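Local coordinates for ABC sugar transporter, periplasmic sugar binding protein (Legionella pneumophila subsp. pneumophila, PDB 3ROT) that probably binds a sugar in the periplasm as the solute-binding component of an ABC transporter for carbohydrate uptake, at residues A[147-152]-A[193-198]. Numbering follows the deposited sequence.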
# COMPACT_ATOMS: atom_id res chain seq x y z
N LYS A 147 0.45 21.77 8.07
CA LYS A 147 0.31 22.19 9.46
C LYS A 147 1.16 21.31 10.37
O LYS A 147 1.78 21.80 11.32
CB LYS A 147 -1.15 22.14 9.90
CG LYS A 147 -2.04 23.19 9.25
CD LYS A 147 -1.59 24.59 9.64
CE LYS A 147 -2.53 25.66 9.09
NZ LYS A 147 -2.11 27.03 9.51
N ARG A 148 1.19 20.01 10.09
CA ARG A 148 2.00 19.08 10.89
C ARG A 148 3.48 19.44 10.82
O ARG A 148 4.16 19.55 11.84
CB ARG A 148 1.85 17.64 10.40
CG ARG A 148 0.59 16.98 10.86
CD ARG A 148 0.44 15.59 10.26
NE ARG A 148 -0.96 15.21 10.33
CZ ARG A 148 -1.44 14.02 10.00
NH1 ARG A 148 -0.63 13.06 9.56
NH2 ARG A 148 -2.73 13.81 10.12
N ALA A 149 3.96 19.59 9.59
CA ALA A 149 5.35 19.94 9.35
C ALA A 149 5.69 21.24 10.07
O ALA A 149 6.72 21.34 10.74
CB ALA A 149 5.60 20.08 7.86
N TYR A 150 4.83 22.24 9.92
CA TYR A 150 5.06 23.54 10.56
C TYR A 150 5.16 23.38 12.06
O TYR A 150 6.05 23.95 12.70
CB TYR A 150 3.93 24.52 10.24
CG TYR A 150 4.25 25.93 10.71
CD1 TYR A 150 5.08 26.76 9.96
CD2 TYR A 150 3.75 26.40 11.92
CE1 TYR A 150 5.41 28.04 10.42
CE2 TYR A 150 4.07 27.67 12.38
CZ TYR A 150 4.90 28.49 11.63
OH TYR A 150 5.21 29.75 12.10
N GLY A 151 4.23 22.62 12.64
CA GLY A 151 4.26 22.41 14.07
C GLY A 151 5.56 21.75 14.52
O GLY A 151 6.12 22.10 15.55
N ILE A 152 6.04 20.79 13.75
CA ILE A 152 7.27 20.11 14.11
C ILE A 152 8.46 21.07 14.04
O ILE A 152 9.27 21.14 14.97
CB ILE A 152 7.51 18.87 13.20
CG1 ILE A 152 6.45 17.80 13.53
CG2 ILE A 152 8.92 18.33 13.39
CD1 ILE A 152 6.41 16.61 12.55
N PHE A 193 11.08 12.30 10.90
CA PHE A 193 9.67 12.51 11.18
C PHE A 193 8.90 12.16 9.91
O PHE A 193 9.11 12.78 8.87
CB PHE A 193 9.37 13.99 11.49
CG PHE A 193 9.85 14.45 12.83
CD1 PHE A 193 9.03 14.35 13.95
CD2 PHE A 193 11.11 15.02 12.97
CE1 PHE A 193 9.45 14.82 15.19
CE2 PHE A 193 11.54 15.50 14.21
CZ PHE A 193 10.70 15.40 15.32
N CYS A 194 8.01 11.17 9.98
CA CYS A 194 7.19 10.80 8.83
C CYS A 194 5.81 11.42 9.04
O CYS A 194 5.16 11.15 10.06
CB CYS A 194 7.04 9.29 8.72
SG CYS A 194 8.58 8.42 8.44
N LEU A 195 5.37 12.25 8.10
CA LEU A 195 4.09 12.92 8.22
C LEU A 195 2.89 11.98 8.12
O LEU A 195 1.81 12.31 8.60
CB LEU A 195 3.99 14.07 7.19
CG LEU A 195 5.05 15.17 7.42
CD1 LEU A 195 4.88 16.29 6.41
CD2 LEU A 195 4.92 15.71 8.83
N THR A 196 3.07 10.82 7.49
CA THR A 196 2.00 9.81 7.41
C THR A 196 2.67 8.45 7.25
O THR A 196 3.89 8.37 7.04
CB THR A 196 1.05 10.00 6.21
OG1 THR A 196 1.67 9.51 5.03
CG2 THR A 196 0.67 11.46 6.02
N SER A 197 1.89 7.38 7.34
CA SER A 197 2.44 6.04 7.20
C SER A 197 2.94 5.78 5.78
O SER A 197 3.74 4.86 5.55
CB SER A 197 1.39 4.99 7.60
OG SER A 197 0.24 5.09 6.79
N GLN A 198 2.50 6.58 4.82
CA GLN A 198 2.96 6.40 3.43
C GLN A 198 4.46 6.65 3.30
O GLN A 198 5.12 6.10 2.41
CB GLN A 198 2.22 7.34 2.49
CG GLN A 198 0.72 7.15 2.45
CD GLN A 198 0.04 8.36 1.84
OE1 GLN A 198 0.19 9.49 2.34
NE2 GLN A 198 -0.71 8.13 0.77
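Helix segment 147-152 packs against the end of strand 191-194 and the turn that follows it, with the R148 and L195 CA atoms 7.0 Å apart and those of I152 and F193 8.5 Å apart. I152 makes the apolar end of the contact. Its CG2 methyl sits over the centre of the F193 ring, 3.7 Å from the centroid and 2° off the ring normal, a CH-pi contact. CG2 is the branch anti to the backbone N; the other branch carries CD1 to the ring atom CD1 of F193 at 3.7 Å. CD1 of I152 also meets CD2 of L195. L195 splits its two methyls over the helix: CD1 touches CB of A149 at 4.1 Å, and CD2 lies 4.0 Å from CB of R148. Beyond this patch the R148 chain runs extended from CG to NE and brings its guanidinium edge to the backbone. NH1 donates to L195 O at 2.7 Å, with the oxygen close to the guanidinium plane. The N-H...O angle is bent to 134°. NH1 also bonds a glycerol, probably from the crystallisation liquor. T196 CG2 flanks NH1, while OG1 accepts from Q198 N at 3.1 Å and so N-caps helix 197-208. OG1 also donates to OE1 of Q198, which takes a second bond from Q139. Strand 191-194 is the central strand of a five-stranded parallel sheet. A helix flanking such a sheet is characteristic of the Rossmann-like lobes of periplasmic sugar-binding proteins. The family's sugar cleft lies between two lobes, at the C-terminal strand ends, consistent with the glycerol at R148.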